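PDB 4JDX: Slr1964 protein from Synechocystis sp., which destabilizes the R form of the orange carotenoid protein, accelerating its return to the O form and the recovery of fluorescence after non-photochemical quenching. Local coordinates for residues A25-A30 with I81-Q86; L39-A44 with H59-A64; D70-D75 with A85-E90; V93-L98 with K108-A113. All coordinates share one frame; numbering follows the deposited sequence.

Contact 1. Residues A25-A30 with I81-Q86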
loop_
_atom_site.group_PDB
_atom_site.type_symbol
_atom_site.label_atom_id
_atom_site.label_comp_id
_atom_site.label_asym_id
_atom_site.label_seq_id
_atom_site.Cartn_x
_atom_site.Cartn_y
_atom_site.Cartn_z
ATOM N N ALA A 25 19.741 -4.316 21.021
ATOM C CA ALA A 25 18.582 -4.943 21.639
ATOM C C ALA A 25 17.457 -3.925 21.772
ATOM O O ALA A 25 16.277 -4.268 21.678
ATOM C CB ALA A 25 18.953 -5.512 23.002
ATOM N N LEU A 26 17.830 -2.668 21.980
ATOM C CA LEU A 26 16.853 -1.599 22.133
ATOM C C LEU A 26 16.294 -1.191 20.772
ATOM O O LEU A 26 15.123 -0.828 20.657
ATOM C CB LEU A 26 17.478 -0.394 22.837
ATOM C CG LEU A 26 16.531 0.786 23.052
ATOM C CD1 LEU A 26 15.233 0.320 23.709
ATOM C CD2 LEU A 26 17.211 1.866 23.883
ATOM N N PHE A 27 17.136 -1.258 19.744
ATOM C CA PHE A 27 16.701 -0.998 18.373
ATOM C C PHE A 27 15.594 -1.962 17.974
ATOM O O PHE A 27 14.541 -1.551 17.493
ATOM C CB PHE A 27 17.870 -1.150 17.394
ATOM C CG PHE A 27 18.588 0.138 17.086
ATOM C CD1 PHE A 27 18.415 1.259 17.877
ATOM C CD2 PHE A 27 19.429 0.224 15.991
ATOM C CE1 PHE A 27 19.075 2.437 17.584
ATOM C CE2 PHE A 27 20.088 1.401 15.695
ATOM C CZ PHE A 27 19.910 2.507 16.492
ATOM N N ARG A 28 15.843 -3.250 18.173
ATOM C CA ARG A 28 14.874 -4.277 17.819
ATOM C C ARG A 28 13.574 -4.076 18.590
ATOM O O ARG A 28 12.487 -4.227 18.041
ATOM C CB ARG A 28 15.453 -5.662 18.104
ATOM C CG ARG A 28 16.656 -6.006 17.240
ATOM C CD ARG A 28 17.101 -7.442 17.453
ATOM N NE ARG A 28 17.810 -7.618 18.719
ATOM C CZ ARG A 28 19.134 -7.661 18.853
ATOM N NH1 ARG A 28 19.932 -7.547 17.798
ATOM N NH2 ARG A 28 19.669 -7.824 20.056
ATOM N N LYS A 29 13.699 -3.727 19.866
ATOM C CA LYS A 29 12.541 -3.486 20.717
ATOM C C LYS A 29 11.682 -2.366 20.134
ATOM O O LYS A 29 10.471 -2.516 19.976
ATOM C CB LYS A 29 13.004 -3.101 22.120
ATOM C CG LYS A 29 11.947 -3.246 23.197
ATOM C CD LYS A 29 12.475 -2.744 24.529
ATOM C CE LYS A 29 11.678 -3.289 25.698
ATOM N NZ LYS A 29 12.346 -4.468 26.321
ATOM N N ALA A 30 12.326 -1.246 19.815
ATOM C CA ALA A 30 11.649 -0.093 19.231
ATOM C C ALA A 30 11.029 -0.471 17.893
ATOM O O ALA A 30 9.902 -0.083 17.581
ATOM C CB ALA A 30 12.635 1.054 19.046
ATOM N N ILE A 81 23.441 8.231 17.218
ATOM C CA ILE A 81 22.996 9.138 18.272
ATOM C C ILE A 81 21.746 9.894 17.834
ATOM O O ILE A 81 20.825 10.103 18.624
ATOM C CB ILE A 81 24.086 10.162 18.642
ATOM C CG1 ILE A 81 25.288 9.454 19.267
ATOM C CG2 ILE A 81 23.533 11.212 19.603
ATOM C CD1 ILE A 81 25.014 8.885 20.652
ATOM N N PHE A 82 21.723 10.302 16.569
ATOM C CA PHE A 82 20.579 11.013 16.013
ATOM C C PHE A 82 19.366 10.092 15.974
ATOM O O PHE A 82 18.240 10.517 16.232
ATOM C CB PHE A 82 20.898 11.515 14.600
ATOM C CG PHE A 82 22.050 12.488 14.540
ATOM C CD1 PHE A 82 22.396 13.248 15.643
ATOM C CD2 PHE A 82 22.786 12.644 13.377
ATOM C CE1 PHE A 82 23.450 14.140 15.588
ATOM C CE2 PHE A 82 23.842 13.535 13.319
ATOM C CZ PHE A 82 24.173 14.283 14.425
ATOM N N VAL A 83 19.610 8.823 15.665
ATOM C CA VAL A 83 18.539 7.840 15.558
ATOM C C VAL A 83 17.813 7.698 16.889
ATOM O O VAL A 83 16.585 7.754 16.941
ATOM C CB VAL A 83 19.077 6.457 15.127
ATOM C CG1 VAL A 83 17.968 5.407 15.161
ATOM C CG2 VAL A 83 19.710 6.533 13.741
ATOM N N PHE A 84 18.573 7.515 17.964
ATOM C CA PHE A 84 17.984 7.374 19.293
ATOM C C PHE A 84 17.133 8.585 19.655
ATOM O O PHE A 84 16.037 8.444 20.199
ATOM C CB PHE A 84 19.068 7.151 20.350
ATOM C CG PHE A 84 19.522 5.722 20.454
ATOM C CD1 PHE A 84 18.623 4.724 20.779
ATOM C CD2 PHE A 84 20.842 5.377 20.229
ATOM C CE1 PHE A 84 19.031 3.411 20.873
ATOM C CE2 PHE A 84 21.253 4.061 20.324
ATOM C CZ PHE A 84 20.347 3.080 20.647
ATOM N N ALA A 85 17.636 9.773 19.338
ATOM C CA ALA A 85 16.908 11.009 19.589
ATOM C C ALA A 85 15.554 10.973 18.888
ATOM O O ALA A 85 14.529 11.332 19.472
ATOM C CB ALA A 85 17.719 12.203 19.108
ATOM N N GLN A 86 15.557 10.534 17.635
ATOM C CA GLN A 86 14.329 10.435 16.851
ATOM C C GLN A 86 13.364 9.432 17.481
ATOM O O GLN A 86 12.176 9.714 17.644
ATOM C CB GLN A 86 14.643 10.014 15.416
ATOM C CG GLN A 86 13.445 10.077 14.483
ATOM C CD GLN A 86 12.961 11.500 14.246
ATOM O OE1 GLN A 86 13.714 12.460 14.416
ATOM N NE2 GLN A 86 11.700 11.642 13.852
#
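Leu26 and Phe27 on one side, Val83 and Phe84 on the other, join the long helix 17-47 to helix 80-89 in the core of this all-helical protein. The two short helix segments run in broadly the same direction, 37° apart, with axes 12.0 Å from each other at closest approach. That is too wide for the backbones to touch, and the gap is filled by aromatic rings reaching in from both sides. Along the first segment, Leu26 comes first. Its CG lies anti to the backbone N (chi1 -180°), which swings the branch forward so that CD2 meets the outer part of the Phe84 ring, 3.8 Å from CE1. Phe27 follows and does more of the work. Its CE1 atom sits over one face of the Phe84 ring, 3.4 Å from Phe84 CZ and displaced toward the rim. The ring planes are inclined at 48°, with the centroids 4.9 Å apart. Phe84 thus meets both Leu26 and Phe27, and it also touches Ile109 of helix 103-114, so the ring ties three helices together. Replacing Phe84 with an alanine would probably open a gap between the helices and leave the Phe27 ring free to turn and the Leu26 methyl without its partner. The contact is apolar throughout. Val83 lays its CG1 branch across the far end of the Phe27 ring, 3.7 Å from CZ.

Contact 2. Residues L39-A44 with H59-A64; sequences LATVQA and HDFLSA
Val42 and Thr41 face Phe61 and Leu62 across an antiparallel helical hairpin, in which helix 17-47 turns back through a short loop into helix 53-70. The axes of the two segments pass 11.3 Å apart, with N-to-C directions 165° from each other. Apolar contact carries most of it. Val42 uses a single methyl, CG2, for both neighbours: it lies 3.7 Å from Leu62 CD2, and it also meets the Phe61 ring at its edge, near the ring plane, 4.1 Å from CE2. Phe61 holds its CG anti to the backbone N (chi1 172°), which carries the ring out toward helix 17-47, where it also rests on Leu38 and Gln45. The second subunit packs against the hairpin as well. Leu55 of that subunit packs on Val42, and its His59 packs on Leu62, so these two residues serve the dimer as well as the hairpin, consistent with a four-helix arrangement in which each chain supplies two helices. The polar group at this contact is the Thr41 hydroxyl, and it is spent on its own helix, donating to the carbonyl oxygen of Leu38; it meets the neighbouring aromatic ring only by van der Waals touch. Its OG1 sits between the backbone N and the carbonyl carbon (chi1 59°) and approaches the ring obliquely, 3.8 Å from Phe61 CE2.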
loop_
_atom_site.group_PDB
_atom_site.type_symbol
_atom_site.label_atom_id
_atom_site.label_comp_id
_atom_site.label_asym_id
_atom_site.label_seq_id
_atom_site.Cartn_x
_atom_site.Cartn_y
_atom_site.Cartn_z
ATOM N N LEU A 39 0.670 -1.256 12.368
ATOM C CA LEU A 39 -0.422 -2.189 12.163
ATOM C C LEU A 39 -1.747 -1.603 12.649
ATOM O O LEU A 39 -2.755 -1.661 11.946
ATOM C CB LEU A 39 -0.126 -3.496 12.895
ATOM C CG LEU A 39 -1.142 -4.618 12.704
ATOM C CD1 LEU A 39 -1.434 -4.835 11.221
ATOM C CD2 LEU A 39 -0.634 -5.897 13.359
ATOM N N ALA A 40 -1.733 -1.026 13.847
ATOM C CA ALA A 40 -2.939 -0.480 14.464
ATOM C C ALA A 40 -3.548 0.640 13.624
ATOM O O ALA A 40 -4.758 0.668 13.398
ATOM C CB ALA A 40 -2.626 0.026 15.871
ATOM N N THR A 41 -2.708 1.563 13.165
ATOM C CA THR A 41 -3.177 2.681 12.351
ATOM C C THR A 41 -3.746 2.175 11.032
ATOM O O THR A 41 -4.845 2.554 10.632
ATOM C CB THR A 41 -2.051 3.699 12.051
ATOM O OG1 THR A 41 -0.972 3.049 11.367
ATOM C CG2 THR A 41 -1.540 4.334 13.335
ATOM N N VAL A 42 -2.986 1.314 10.367
ATOM C CA VAL A 42 -3.401 0.719 9.103
ATOM C C VAL A 42 -4.739 0.014 9.263
ATOM O O VAL A 42 -5.674 0.237 8.492
ATOM C CB VAL A 42 -2.359 -0.305 8.611
ATOM C CG1 VAL A 42 -2.913 -1.150 7.456
ATOM C CG2 VAL A 42 -1.073 0.402 8.208
ATOM N N GLN A 43 -4.818 -0.842 10.274
ATOM C CA GLN A 43 -6.022 -1.612 10.546
ATOM C C GLN A 43 -7.197 -0.678 10.808
ATOM O O GLN A 43 -8.354 -1.039 10.586
ATOM C CB GLN A 43 -5.798 -2.519 11.757
ATOM C CG GLN A 43 -6.254 -3.951 11.556
ATOM C CD GLN A 43 -5.640 -4.904 12.562
ATOM O OE1 GLN A 43 -4.954 -4.485 13.491
ATOM N NE2 GLN A 43 -5.880 -6.194 12.378
ATOM N N ALA A 44 -6.887 0.532 11.263
ATOM C CA ALA A 44 -7.907 1.489 11.670
ATOM C C ALA A 44 -8.427 2.284 10.479
ATOM O O ALA A 44 -9.630 2.304 10.215
ATOM C CB ALA A 44 -7.347 2.430 12.732
ATOM N N HIS A 59 -2.556 3.522 0.901
ATOM C CA HIS A 59 -1.492 2.924 0.113
ATOM C C HIS A 59 -0.237 3.789 0.144
ATOM O O HIS A 59 0.871 3.286 0.337
ATOM C CB HIS A 59 -1.948 2.741 -1.329
ATOM C CG HIS A 59 -0.864 2.258 -2.240
ATOM N ND1 HIS A 59 -0.347 0.985 -2.166
ATOM C CD2 HIS A 59 -0.190 2.886 -3.232
ATOM C CE1 HIS A 59 0.595 0.843 -3.083
ATOM N NE2 HIS A 59 0.709 1.979 -3.743
ATOM N N ASP A 60 -0.418 5.092 -0.046
ATOM C CA ASP A 60 0.697 6.030 -0.038
ATOM C C ASP A 60 1.380 6.012 1.323
ATOM O O ASP A 60 2.607 6.052 1.419
ATOM C CB ASP A 60 0.207 7.446 -0.349
ATOM C CG ASP A 60 -0.350 7.578 -1.754
ATOM O OD1 ASP A 60 -0.005 6.745 -2.618
ATOM O OD2 ASP A 60 -1.129 8.525 -1.992
ATOM N N PHE A 61 0.567 5.951 2.372
ATOM C CA PHE A 61 1.061 5.912 3.743
ATOM C C PHE A 61 1.956 4.696 3.982
ATOM O O PHE A 61 3.056 4.827 4.516
ATOM C CB PHE A 61 -0.119 5.909 4.720
ATOM C CG PHE A 61 0.276 5.683 6.154
ATOM C CD1 PHE A 61 0.771 6.717 6.924
ATOM C CD2 PHE A 61 0.142 4.434 6.733
ATOM C CE1 PHE A 61 1.133 6.508 8.241
ATOM C CE2 PHE A 61 0.500 4.222 8.049
ATOM C CZ PHE A 61 0.996 5.260 8.803
ATOM N N LEU A 62 1.482 3.517 3.586
ATOM C CA LEU A 62 2.255 2.283 3.738
ATOM C C LEU A 62 3.558 2.327 2.950
ATOM O O LEU A 62 4.612 1.940 3.455
ATOM C CB LEU A 62 1.438 1.075 3.279
ATOM C CG LEU A 62 0.487 0.463 4.305
ATOM C CD1 LEU A 62 -0.492 -0.476 3.615
ATOM C CD2 LEU A 62 1.274 -0.268 5.388
ATOM N N SER A 63 3.476 2.782 1.704
ATOM C CA SER A 63 4.653 2.877 0.851
ATOM C C SER A 63 5.726 3.700 1.544
ATOM O O SER A 63 6.904 3.341 1.541
ATOM C CB SER A 63 4.302 3.532 -0.487
ATOM O OG SER A 63 3.580 2.656 -1.348
ATOM N N ALA A 64 5.300 4.803 2.149
ATOM C CA ALA A 64 6.214 5.761 2.754
ATOM C C ALA A 64 6.749 5.233 4.079
ATOM O O ALA A 64 7.958 5.241 4.317
ATOM C CB ALA A 64 5.509 7.096 2.964
#

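Contact 3. Residues D70-D75 with A85-E90; sequences DGKYDD and AQLLKE
Lys72 and Glu90 reach for each other from opposite directions. The lysine chain leaves its backbone with CG anti to N (chi1 171°), bends at chi3, and brings NZ to the syn lone pair of Glu90 OE1. The modelled separation of NZ from OE1, 2.5 Å, is short for a salt bridge and is best not taken literally at this resolution. Glu90 is steadied by a residue of helix 80-89: Gln86 NE2 donates to Glu90 OE2 over 2.8 Å, nearly straight at 170°, on the anti side and tilted out of the carboxylate plane. Lys72 NZ also pairs with Glu34 and Glu68, so three carboxylates surround one ammonium group where the loop after helix 53-70 meets helices 17-47 and 80-89. That loop bends sharply in an inverse gamma turn centred on Tyr73, closed by a weak bond from Asp74 N to Lys72 O. With a leucine in place of Glu90, Lys72 would probably lose one of its anionic partners and Gln86 NE2 its acceptor. Beside the salt bridge, Leu87 crosses the tyrosine obliquely, its CD2 lying 3.8 Å from Tyr73 CE1, while Tyr73 OH bonds to Glu34 OE1.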
loop_
_atom_site.group_PDB
_atom_site.type_symbol
_atom_site.label_atom_id
_atom_site.label_comp_id
_atom_site.label_asym_id
_atom_site.label_seq_id
_atom_site.Cartn_x
_atom_site.Cartn_y
_atom_site.Cartn_z
ATOM N N ASP A 70 12.632 0.819 6.657
ATOM C CA ASP A 70 13.692 0.016 6.058
ATOM C C ASP A 70 15.073 0.578 6.383
ATOM O O ASP A 70 16.038 -0.175 6.523
ATOM C CB ASP A 70 13.515 -0.057 4.538
ATOM C CG ASP A 70 12.375 -0.970 4.121
ATOM O OD1 ASP A 70 11.972 -1.836 4.924
ATOM O OD2 ASP A 70 11.889 -0.822 2.979
ATOM N N GLY A 71 15.164 1.899 6.514
ATOM C CA GLY A 71 16.444 2.553 6.719
ATOM C C GLY A 71 16.527 3.387 7.986
ATOM O O GLY A 71 17.476 4.149 8.167
ATOM N N LYS A 72 15.545 3.239 8.872
ATOM C CA LYS A 72 15.476 4.065 10.076
ATOM C C LYS A 72 16.454 3.620 11.162
ATOM O O LYS A 72 17.012 4.450 11.878
ATOM C CB LYS A 72 14.056 4.066 10.650
ATOM C CG LYS A 72 13.959 4.734 12.013
ATOM C CD LYS A 72 12.559 4.653 12.589
ATOM C CE LYS A 72 11.704 5.820 12.137
ATOM N NZ LYS A 72 10.470 5.935 12.955
ATOM N N TYR A 73 16.654 2.313 11.286
ATOM C CA TYR A 73 17.460 1.767 12.373
ATOM C C TYR A 73 18.917 1.587 11.966
ATOM O O TYR A 73 19.427 0.470 11.896
ATOM C CB TYR A 73 16.846 0.454 12.866
ATOM C CG TYR A 73 15.468 0.670 13.450
ATOM C CD1 TYR A 73 15.306 1.011 14.786
ATOM C CD2 TYR A 73 14.331 0.573 12.660
ATOM C CE1 TYR A 73 14.054 1.229 15.322
ATOM C CE2 TYR A 73 13.075 0.789 13.190
ATOM C CZ TYR A 73 12.943 1.118 14.522
ATOM O OH TYR A 73 11.697 1.336 15.062
ATOM N N ASP A 74 19.577 2.712 11.711
ATOM C CA ASP A 74 20.969 2.727 11.291
ATOM C C ASP A 74 21.885 2.802 12.513
ATOM O O ASP A 74 21.833 3.765 13.278
ATOM C CB ASP A 74 21.208 3.929 10.375
ATOM C CG ASP A 74 22.555 3.886 9.692
ATOM O OD1 ASP A 74 23.377 3.011 10.034
ATOM O OD2 ASP A 74 22.796 4.739 8.813
ATOM N N ASP A 75 22.724 1.785 12.690
ATOM C CA ASP A 75 23.552 1.671 13.888
ATOM C C ASP A 75 24.934 2.290 13.700
ATOM O O ASP A 75 25.787 2.198 14.585
ATOM C CB ASP A 75 23.702 0.198 14.283
ATOM C CG ASP A 75 24.581 -0.576 13.322
ATOM O OD1 ASP A 75 25.197 -1.573 13.753
ATOM O OD2 ASP A 75 24.661 -0.188 12.139
ATOM N N ALA A 85 17.636 9.773 19.338
ATOM C CA ALA A 85 16.908 11.009 19.589
ATOM C C ALA A 85 15.554 10.973 18.888
ATOM O O ALA A 85 14.529 11.332 19.472
ATOM C CB ALA A 85 17.719 12.203 19.108
ATOM N N GLN A 86 15.557 10.534 17.635
ATOM C CA GLN A 86 14.329 10.435 16.851
ATOM C C GLN A 86 13.364 9.432 17.481
ATOM O O GLN A 86 12.176 9.714 17.644
ATOM C CB GLN A 86 14.643 10.014 15.416
ATOM C CG GLN A 86 13.445 10.077 14.483
ATOM C CD GLN A 86 12.961 11.500 14.246
ATOM O OE1 GLN A 86 13.714 12.460 14.416
ATOM N NE2 GLN A 86 11.700 11.642 13.852
ATOM N N LEU A 87 13.887 8.260 17.828
ATOM C CA LEU A 87 13.098 7.216 18.473
ATOM C C LEU A 87 12.474 7.723 19.765
ATOM O O LEU A 87 11.328 7.402 20.082
ATOM C CB LEU A 87 13.979 6.004 18.779
ATOM C CG LEU A 87 14.556 5.284 17.560
ATOM C CD1 LEU A 87 15.503 4.171 17.995
ATOM C CD2 LEU A 87 13.435 4.745 16.669
ATOM N N LEU A 88 13.238 8.517 20.507
ATOM C CA LEU A 88 12.772 9.079 21.766
ATOM C C LEU A 88 11.673 10.099 21.506
ATOM O O LEU A 88 10.658 10.134 22.205
ATOM C CB LEU A 88 13.933 9.749 22.497
ATOM C CG LEU A 88 13.613 10.353 23.863
ATOM C CD1 LEU A 88 13.204 9.272 24.856
ATOM C CD2 LEU A 88 14.814 11.133 24.366
ATOM N N LYS A 89 11.881 10.926 20.489
ATOM C CA LYS A 89 10.904 11.936 20.113
ATOM C C LYS A 89 9.615 11.280 19.626
ATOM O O LYS A 89 8.521 11.797 19.850
ATOM C CB LYS A 89 11.474 12.839 19.019
ATOM C CG LYS A 89 10.696 14.126 18.828
ATOM C CD LYS A 89 11.242 14.946 17.677
ATOM C CE LYS A 89 10.474 16.245 17.529
ATOM N NZ LYS A 89 10.740 16.900 16.222
ATOM N N GLU A 90 9.755 10.135 18.964
ATOM C CA GLU A 90 8.613 9.415 18.410
ATOM C C GLU A 90 7.976 8.475 19.433
ATOM O O GLU A 90 6.972 7.824 19.142
ATOM C CB GLU A 90 9.040 8.621 17.173
ATOM C CG GLU A 90 9.418 9.481 15.976
ATOM C CD GLU A 90 9.836 8.656 14.776
ATOM O OE1 GLU A 90 9.781 7.412 14.861
ATOM O OE2 GLU A 90 10.221 9.250 13.748
#

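Contact 4. Residues V93-L98 with K108-A113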
loop_
_atom_site.group_PDB
_atom_site.type_symbol
_atom_site.label_atom_id
_atom_site.label_comp_id
_atom_site.label_asym_id
_atom_site.label_seq_id
_atom_site.Cartn_x
_atom_site.Cartn_y
_atom_site.Cartn_z
ATOM N N VAL A 93 11.187 4.695 22.085
ATOM C CA VAL A 93 11.963 4.295 23.253
ATOM C C VAL A 93 11.718 5.278 24.390
ATOM O O VAL A 93 11.421 6.452 24.159
ATOM C CB VAL A 93 13.477 4.232 22.957
ATOM C CG1 VAL A 93 13.753 3.291 21.789
ATOM C CG2 VAL A 93 14.036 5.627 22.691
ATOM N N GLN A 94 11.834 4.789 25.618
ATOM C CA GLN A 94 11.685 5.633 26.794
ATOM C C GLN A 94 13.064 6.045 27.297
ATOM O O GLN A 94 14.030 5.292 27.168
ATOM C CB GLN A 94 10.901 4.892 27.882
ATOM C CG GLN A 94 9.492 4.501 27.455
ATOM C CD GLN A 94 8.615 5.706 27.165
ATOM O OE1 GLN A 94 8.190 5.921 26.029
ATOM N NE2 GLN A 94 8.336 6.495 28.195
ATOM N N ALA A 95 13.154 7.251 27.847
ATOM C CA ALA A 95 14.419 7.783 28.347
ATOM C C ALA A 95 15.066 6.824 29.343
ATOM O O ALA A 95 16.290 6.716 29.408
ATOM C CB ALA A 95 14.189 9.137 28.997
ATOM N N GLU A 96 14.235 6.121 30.105
ATOM C CA GLU A 96 14.719 5.219 31.146
ATOM C C GLU A 96 15.466 4.027 30.545
ATOM O O GLU A 96 16.234 3.354 31.233
ATOM C CB GLU A 96 13.554 4.724 32.010
ATOM C CG GLU A 96 12.676 5.832 32.580
ATOM C CD GLU A 96 11.535 6.209 31.652
ATOM O OE1 GLU A 96 11.576 7.318 31.077
ATOM O OE2 GLU A 96 10.599 5.395 31.494
ATOM N N GLU A 97 15.244 3.781 29.258
ATOM C CA GLU A 97 15.852 2.645 28.570
ATOM C C GLU A 97 17.239 2.984 28.019
ATOM O O GLU A 97 17.877 2.149 27.375
ATOM C CB GLU A 97 14.935 2.178 27.435
ATOM C CG GLU A 97 13.590 1.655 27.914
ATOM C CD GLU A 97 12.652 1.294 26.780
ATOM O OE1 GLU A 97 12.726 1.936 25.711
ATOM O OE2 GLU A 97 11.839 0.363 26.960
ATOM N N LEU A 98 17.701 4.203 28.284
ATOM C CA LEU A 98 18.992 4.669 27.784
ATOM C C LEU A 98 20.079 4.638 28.856
ATOM O O LEU A 98 21.219 5.026 28.601
ATOM C CB LEU A 98 18.854 6.098 27.259
ATOM C CG LEU A 98 17.886 6.282 26.090
ATOM C CD1 LEU A 98 17.662 7.764 25.814
ATOM C CD2 LEU A 98 18.412 5.563 24.855
ATOM N N LYS A 108 22.980 14.160 25.509
ATOM C CA LYS A 108 22.966 14.654 24.138
ATOM C C LYS A 108 21.684 14.215 23.435
ATOM O O LYS A 108 21.029 15.008 22.758
ATOM C CB LYS A 108 24.190 14.133 23.381
ATOM C CG LYS A 108 24.306 14.638 21.952
ATOM C CD LYS A 108 24.513 16.143 21.903
ATOM C CE LYS A 108 24.813 16.613 20.488
ATOM N NZ LYS A 108 24.858 18.098 20.376
ATOM N N ILE A 109 21.329 12.948 23.614
ATOM C CA ILE A 109 20.124 12.392 23.011
ATOM C C ILE A 109 18.874 13.119 23.496
ATOM O O ILE A 109 18.075 13.600 22.694
ATOM C CB ILE A 109 19.991 10.889 23.327
ATOM C CG1 ILE A 109 21.052 10.098 22.558
ATOM C CG2 ILE A 109 18.595 10.382 22.981
ATOM C CD1 ILE A 109 21.113 8.630 22.923
ATOM N N LYS A 110 18.710 13.194 24.813
ATOM C CA LYS A 110 17.564 13.872 25.403
ATOM C C LYS A 110 17.467 15.304 24.889
ATOM O O LYS A 110 16.379 15.797 24.595
ATOM C CB LYS A 110 17.674 13.872 26.929
ATOM C CG LYS A 110 17.606 12.489 27.551
ATOM C CD LYS A 110 17.713 12.551 29.062
ATOM C CE LYS A 110 17.701 11.161 29.668
ATOM N NZ LYS A 110 17.628 11.194 31.153
ATOM N N ALA A 111 18.619 15.958 24.773
ATOM C CA ALA A 111 18.680 17.347 24.337
ATOM C C ALA A 111 18.152 17.492 22.914
ATOM O O ALA A 111 17.305 18.345 22.638
ATOM C CB ALA A 111 20.114 17.865 24.425
ATOM N N LEU A 112 18.653 16.651 22.016
ATOM C CA LEU A 112 18.254 16.693 20.613
ATOM C C LEU A 112 16.763 16.404 20.448
ATOM O O LEU A 112 16.104 16.976 19.578
ATOM C CB LEU A 112 19.076 15.687 19.803
ATOM C CG LEU A 112 20.582 15.959 19.765
ATOM C CD1 LEU A 112 21.329 14.786 19.139
ATOM C CD2 LEU A 112 20.875 17.257 19.019
ATOM N N ALA A 113 16.237 15.528 21.297
ATOM C CA ALA A 113 14.840 15.116 21.218
ATOM C C ALA A 113 13.899 16.186 21.771
ATOM O O ALA A 113 12.742 16.274 21.358
ATOM C CB ALA A 113 14.639 13.802 21.960
#
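Glu97 OE1 takes the backbone N-H of Gln94, N to OE1 3.0 Å, almost straight (168°) but from well above the carboxylate plane. The other oxygen of the same carboxylate, OE2, forms a salt bridge with Arg33 on helix 17-47, so this side chain both closes a short turn and ties it to the long helix. The turn is a single 3-10 segment, 95-97, in the loop between helix 80-89 and helix 103-114. Its backbone repeats the closure, with Glu97 N bonded to Gln94 O and Leu98 N to Ala95 O. The loop carrying this 3-10 segment touches helix 17-47 and packs on helix 103-114, all within the one helical domain. Val93, at the start of the segment, touches Ala30 and Leu87, which seats the loop between helices 17-47 and 80-89. Across to helix 103-114 the contact is apolar and light. Leu98 points toward the helix and crosses Ile109 obliquely, bringing CD1 to 4.0 Å from Ile109 CG2, the branch that the torsion sets anti to the backbone N. Lys110 also takes part, through the aliphatic portion of its side chain rather than its charged end. It is extended beyond CG, which brings its CE to 4.1 Å from the CB methyl of Ala95.

How the contacts relate
Contacts 1 and 3 lie with centres about 5 Å apart and share Ala85 and Gln86 on helix 80-89. Contact 4, its centre about 9 Å from that of contact 1, touches contact 1 through Phe84 and Ile109 and contact 3 through Leu88 and Ala113. Together the three form one continuous packed region of helices 17-47, 80-89 and 103-114 with the loops between them. Contact 2 stands apart, its centre about 21 Å from that of contact 1 and 27 Å from that of contact 4, with which it lies on opposite sides of the chain's centre. Helix 17-47 takes part in contacts 1 and 2 and so joins the two regions. Along the chain contact 2 closes first, contact 4 last. Dimer packing reaches only contact 2 of these four.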